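Local coordinates for protein fimbrin (Schizosaccharomyces pombe, PDB 1RT8) that binds and crosslinks actin filaments, associating with actin structures that build and maintain cell polarity and taking part in cytokinesis, mating and spore formation, at residues A[232-236]-A[257-262]; A[316-320]-A[385-389]. All blocks are in the same frame, centred on the assembly; numbering follows the deposited sequence.

Overall arrangement
Interaction 1 (232-236 with 257-262) and interaction 2 (316-320 with 385-389) are contacts within different calponin-homology (CH) domains, the second and the third of four. They follow in series along the chain, the first closing before the second opens. Their centres are 41 Å apart, with about 29 Å between nearest atoms, and they lie on opposite sides of the chain's centre. Interaction 1 sets the loop after helix 218-230 against the C-terminal end of helix 248-261; interaction 2 pairs helix 314-323 with helix 379-397. Each therefore packs one CH domain internally, interaction 1 in the first actin-binding region and interaction 2 in the second, the two regions that a crosslinker needs.

Interaction 1 (A[232-236]-A[257-262]); sequences LDCRK and HLFNTH
A single hydrogen bond joins H262 to L232: NE2 of H262 gives its N-H to O of L232 over 3.3 Å, with an N-H...O angle of 154°. The acceptor is near the imidazole plane and the donor sits on a lone pair in the carbonyl plane. This ties the end of helix 248-261 to the Schellman turn closing helix 218-230, within the second CH domain.

In C234, chi1 of -72° turns the thiol to the helix end. SG of C234 meets the edges of both imidazoles, 3.5 Å from ND1 of H257, and lies 3.0 Å from OG1 of T261, a hydroxyl that hydrogen-bonds back to O of H257.

In the apolar packing, CD1 of L258 lies 3.6 Å from SG of C234 and meets CD1 of L232. A separate CH-pi contact has CG of K236 over one face of the H257 ring, 4.0 Å from its centroid.

Replacing H262 by a leucine would probably leave the L232 carbonyl without this N-H and loosen the turn's hold on the helix end. One fairly long directional bond links the turn to the helix end, and ND1 of H257 is buried with the sulfur beside it but no hydrogen-bond partner.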
loop_
_atom_site.group_PDB
_atom_site.type_symbol
_atom_site.label_atom_id
_atom_site.label_comp_id
_atom_site.label_asym_id
_atom_site.label_seq_id
_atom_site.Cartn_x
_atom_site.Cartn_y
_atom_site.Cartn_z
ATOM N N LEU A 232 -29.971 6.133 -1.149
ATOM C CA LEU A 232 -28.812 6.990 -0.914
ATOM C C LEU A 232 -27.771 6.734 -2.002
ATOM O O LEU A 232 -26.668 7.282 -1.965
ATOM C CB LEU A 232 -28.202 6.685 0.457
ATOM C CG LEU A 232 -29.173 6.490 1.628
ATOM C CD1 LEU A 232 -28.395 6.094 2.874
ATOM C CD2 LEU A 232 -29.967 7.768 1.871
ATOM N N ASP A 233 -28.145 5.901 -2.971
ATOM C CA ASP A 233 -27.266 5.522 -4.069
ATOM C C ASP A 233 -26.060 4.759 -3.513
ATOM O O ASP A 233 -24.939 4.885 -4.020
ATOM C CB ASP A 233 -26.804 6.760 -4.842
ATOM C CG ASP A 233 -25.996 6.408 -6.079
ATOM O OD1 ASP A 233 -26.438 5.526 -6.847
ATOM O OD2 ASP A 233 -24.925 7.016 -6.288
ATOM N N CYS A 234 -26.295 3.967 -2.468
ATOM C CA CYS A 234 -25.226 3.188 -1.848
ATOM C C CYS A 234 -25.425 1.678 -1.933
ATOM O O CYS A 234 -24.887 0.932 -1.108
ATOM C CB CYS A 234 -25.054 3.578 -0.382
ATOM S SG CYS A 234 -24.326 5.198 -0.111
ATOM N N ARG A 235 -26.203 1.216 -2.907
ATOM C CA ARG A 235 -26.392 -0.221 -3.056
ATOM C C ARG A 235 -25.261 -0.735 -3.934
ATOM O O ARG A 235 -25.468 -1.119 -5.087
ATOM C CB ARG A 235 -27.741 -0.559 -3.692
ATOM C CG ARG A 235 -27.914 -2.058 -3.908
ATOM C CD ARG A 235 -29.351 -2.465 -4.173
ATOM N NE ARG A 235 -29.471 -3.920 -4.247
ATOM C CZ ARG A 235 -30.605 -4.587 -4.063
ATOM N NH1 ARG A 235 -31.729 -3.932 -3.792
ATOM N NH2 ARG A 235 -30.616 -5.913 -4.146
ATOM N N LYS A 236 -24.060 -0.739 -3.367
ATOM C CA LYS A 236 -22.866 -1.176 -4.082
ATOM C C LYS A 236 -22.169 -2.348 -3.388
ATOM O O LYS A 236 -22.112 -2.407 -2.155
ATOM C CB LYS A 236 -21.881 -0.008 -4.193
ATOM C CG LYS A 236 -22.437 1.258 -4.840
ATOM C CD LYS A 236 -22.695 1.048 -6.321
ATOM C CE LYS A 236 -22.984 2.365 -7.028
ATOM N NZ LYS A 236 -23.076 2.168 -8.504
ATOM N N HIS A 257 -18.235 2.593 1.043
ATOM C CA HIS A 257 -18.908 3.510 0.134
ATOM C C HIS A 257 -19.964 4.359 0.849
ATOM O O HIS A 257 -20.122 5.553 0.566
ATOM C CB HIS A 257 -19.548 2.725 -1.013
ATOM C CG HIS A 257 -20.238 3.590 -2.019
ATOM N ND1 HIS A 257 -21.568 3.937 -1.917
ATOM C CD2 HIS A 257 -19.770 4.215 -3.125
ATOM C CE1 HIS A 257 -21.890 4.739 -2.916
ATOM N NE2 HIS A 257 -20.817 4.924 -3.663
ATOM N N LEU A 258 -20.684 3.733 1.775
ATOM C CA LEU A 258 -21.717 4.419 2.533
ATOM C C LEU A 258 -21.068 5.531 3.341
ATOM O O LEU A 258 -21.640 6.607 3.521
ATOM C CB LEU A 258 -22.417 3.433 3.469
ATOM C CG LEU A 258 -23.587 3.961 4.294
ATOM C CD1 LEU A 258 -24.685 4.477 3.362
ATOM C CD2 LEU A 258 -24.113 2.844 5.184
ATOM N N PHE A 259 -19.857 5.259 3.819
ATOM C CA PHE A 259 -19.108 6.222 4.609
ATOM C C PHE A 259 -18.607 7.378 3.752
ATOM O O PHE A 259 -18.563 8.516 4.212
ATOM C CB PHE A 259 -17.915 5.540 5.269
ATOM C CG PHE A 259 -16.952 6.492 5.913
ATOM C CD1 PHE A 259 -17.202 7.010 7.177
ATOM C CD2 PHE A 259 -15.790 6.870 5.254
ATOM C CE1 PHE A 259 -16.303 7.888 7.780
ATOM C CE2 PHE A 259 -14.885 7.748 5.850
ATOM C CZ PHE A 259 -15.141 8.256 7.115
ATOM N N ASN A 260 -18.226 7.088 2.511
ATOM C CA ASN A 260 -17.710 8.132 1.629
ATOM C C ASN A 260 -18.779 9.106 1.166
ATOM O O ASN A 260 -18.499 10.285 0.951
ATOM C CB ASN A 260 -17.033 7.533 0.389
ATOM C CG ASN A 260 -15.797 6.738 0.730
ATOM O OD1 ASN A 260 -15.148 6.994 1.745
ATOM N ND2 ASN A 260 -15.449 5.779 -0.123
ATOM N N THR A 261 -20.004 8.622 1.017
ATOM C CA THR A 261 -21.073 9.482 0.544
ATOM C C THR A 261 -21.988 10.026 1.636
ATOM O O THR A 261 -22.646 11.049 1.440
ATOM C CB THR A 261 -21.922 8.750 -0.509
ATOM O OG1 THR A 261 -22.318 7.474 0.004
ATOM C CG2 THR A 261 -21.126 8.539 -1.786
ATOM N N HIS A 262 -22.014 9.367 2.790
ATOM C CA HIS A 262 -22.883 9.800 3.880
ATOM C C HIS A 262 -22.258 9.715 5.274
ATOM O O HIS A 262 -22.798 9.055 6.163
ATOM C CB HIS A 262 -24.176 8.982 3.839
ATOM C CG HIS A 262 -24.991 9.216 2.605
ATOM N ND1 HIS A 262 -25.744 10.357 2.414
ATOM C CD2 HIS A 262 -25.139 8.478 1.479
ATOM C CE1 HIS A 262 -26.318 10.310 1.225
ATOM N NE2 HIS A 262 -25.968 9.181 0.637
#

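Interaction 2 (A[316-320]-A[385-389]); sequences LLQAY and LVWQM
Helices 314-323 and 379-397 run almost parallel here, their local axes 8° apart in direction and 11.9 Å apart at closest approach, with L316 nearest V386 and Y320 nearest M389 by CA position. This is helix packing inside the third CH domain, an all-helical fold; at this separation the side chains span the gap, and since those that meet are nearly all apolar, no hydrogen bond joins the two segments.

M389 carries the largest share. Its CG is anti to the backbone N (chi1 -169°) and chi2 is also extended, so the chain reaches straight across before bending at chi3 to lay the methyl on Y320. SD of M389 passes 3.6 Å from CB of A319. Helix 282-296 adds W293 beside M389 and L294 beside A319, extending the apolar layer.

At the L316 end the two methyls divide the work. CD1 of L316 meets CD2 of L385 tip to tip at 3.7 Å, while CD2 of L316 lies across CG2 of V386 at 4.0 Å. I374 of helix 371-375 touches both L316 and L385.

Y320 also crosses L385 at about a right angle, its OH 4.0 Å from CD1 of L385; the same hydroxyl has a weak hydrogen bond to O of A355, which gives this buried polar atom a partner. CE of M389 stands 3.5 Å from the centroid of the Y320 ring, only 6° off the normal, a CH-pi contact; SD of M389, above the same face but 5.2 Å from the Y320 centroid, makes the Met-aromatic contact.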
loop_
_atom_site.group_PDB
_atom_site.type_symbol
_atom_site.label_atom_id
_atom_site.label_comp_id
_atom_site.label_asym_id
_atom_site.label_seq_id
_atom_site.Cartn_x
_atom_site.Cartn_y
_atom_site.Cartn_z
ATOM N N LEU A 316 11.270 -4.168 15.671
ATOM C CA LEU A 316 12.670 -4.124 15.264
ATOM C C LEU A 316 13.326 -5.506 15.349
ATOM O O LEU A 316 14.054 -5.921 14.438
ATOM C CB LEU A 316 13.442 -3.118 16.131
ATOM C CG LEU A 316 13.125 -1.636 15.846
ATOM C CD1 LEU A 316 13.727 -0.737 16.909
ATOM C CD2 LEU A 316 13.673 -1.264 14.482
ATOM N N LEU A 317 13.062 -6.217 16.441
ATOM C CA LEU A 317 13.634 -7.537 16.629
ATOM C C LEU A 317 13.157 -8.496 15.541
ATOM O O LEU A 317 13.933 -9.313 15.050
ATOM C CB LEU A 317 13.299 -8.061 18.027
ATOM C CG LEU A 317 14.029 -7.280 19.130
ATOM C CD1 LEU A 317 13.570 -7.731 20.508
ATOM C CD2 LEU A 317 15.529 -7.464 18.977
ATOM N N GLN A 318 11.893 -8.391 15.150
ATOM C CA GLN A 318 11.377 -9.253 14.090
ATOM C C GLN A 318 12.105 -8.961 12.781
ATOM O O GLN A 318 12.470 -9.882 12.055
ATOM C CB GLN A 318 9.884 -9.040 13.885
ATOM C CG GLN A 318 9.012 -9.604 14.989
ATOM C CD GLN A 318 7.557 -9.234 14.790
ATOM O OE1 GLN A 318 6.954 -9.558 13.765
ATOM N NE2 GLN A 318 6.986 -8.544 15.767
ATOM N N ALA A 319 12.312 -7.676 12.496
ATOM C CA ALA A 319 12.994 -7.246 11.281
ATOM C C ALA A 319 14.373 -7.889 11.190
ATOM O O ALA A 319 14.732 -8.436 10.141
ATOM C CB ALA A 319 13.121 -5.714 11.251
ATOM N N TYR A 320 15.138 -7.830 12.284
ATOM C CA TYR A 320 16.474 -8.431 12.311
ATOM C C TYR A 320 16.425 -9.890 11.890
ATOM O O TYR A 320 17.271 -10.343 11.134
ATOM C CB TYR A 320 17.104 -8.377 13.708
ATOM C CG TYR A 320 17.769 -7.068 14.068
ATOM C CD1 TYR A 320 17.204 -6.223 15.029
ATOM C CD2 TYR A 320 18.954 -6.659 13.438
ATOM C CE1 TYR A 320 17.795 -5.005 15.353
ATOM C CE2 TYR A 320 19.553 -5.427 13.763
ATOM C CZ TYR A 320 18.960 -4.613 14.722
ATOM O OH TYR A 320 19.510 -3.406 15.056
ATOM N N LEU A 385 18.112 4.643 13.570
ATOM C CA LEU A 385 18.322 3.207 13.743
ATOM C C LEU A 385 17.702 2.417 12.588
ATOM O O LEU A 385 18.336 1.523 12.042
ATOM C CB LEU A 385 17.738 2.726 15.074
ATOM C CG LEU A 385 17.660 1.204 15.283
ATOM C CD1 LEU A 385 19.054 0.593 15.181
ATOM C CD2 LEU A 385 17.056 0.911 16.664
ATOM N N VAL A 386 16.468 2.732 12.212
ATOM C CA VAL A 386 15.866 1.992 11.107
ATOM C C VAL A 386 16.669 2.249 9.833
ATOM O O VAL A 386 16.907 1.323 9.055
ATOM C CB VAL A 386 14.386 2.368 10.890
ATOM C CG1 VAL A 386 13.841 1.660 9.660
ATOM C CG2 VAL A 386 13.567 1.980 12.117
ATOM N N TRP A 387 17.104 3.490 9.627
ATOM C CA TRP A 387 17.898 3.810 8.446
ATOM C C TRP A 387 19.144 2.935 8.383
ATOM O O TRP A 387 19.466 2.387 7.331
ATOM C CB TRP A 387 18.318 5.280 8.433
ATOM C CG TRP A 387 19.346 5.576 7.380
ATOM C CD1 TRP A 387 20.604 6.068 7.579
ATOM C CD2 TRP A 387 19.217 5.364 5.965
ATOM N NE1 TRP A 387 21.269 6.177 6.374
ATOM C CE2 TRP A 387 20.438 5.751 5.369
ATOM C CE3 TRP A 387 18.185 4.888 5.145
ATOM C CZ2 TRP A 387 20.659 5.674 3.987
ATOM C CZ3 TRP A 387 18.406 4.814 3.762
ATOM C CH2 TRP A 387 19.630 5.204 3.203
ATOM N N GLN A 388 19.850 2.800 9.501
ATOM C CA GLN A 388 21.049 1.965 9.513
ATOM C C GLN A 388 20.700 0.542 9.094
ATOM O O GLN A 388 21.477 -0.113 8.399
ATOM C CB GLN A 388 21.684 1.949 10.901
ATOM C CG GLN A 388 22.365 3.239 11.247
ATOM C CD GLN A 388 23.568 3.504 10.374
ATOM O OE1 GLN A 388 23.781 4.633 9.928
ATOM N NE2 GLN A 388 24.370 2.467 10.124
ATOM N N MET A 389 19.538 0.063 9.528
ATOM C CA MET A 389 19.099 -1.280 9.166
ATOM C C MET A 389 18.855 -1.351 7.656
ATOM O O MET A 389 19.298 -2.287 6.987
ATOM C CB MET A 389 17.815 -1.652 9.918
ATOM C CG MET A 389 17.439 -3.116 9.799
ATOM S SD MET A 389 15.838 -3.513 10.542
ATOM C CE MET A 389 16.324 -4.074 12.169
#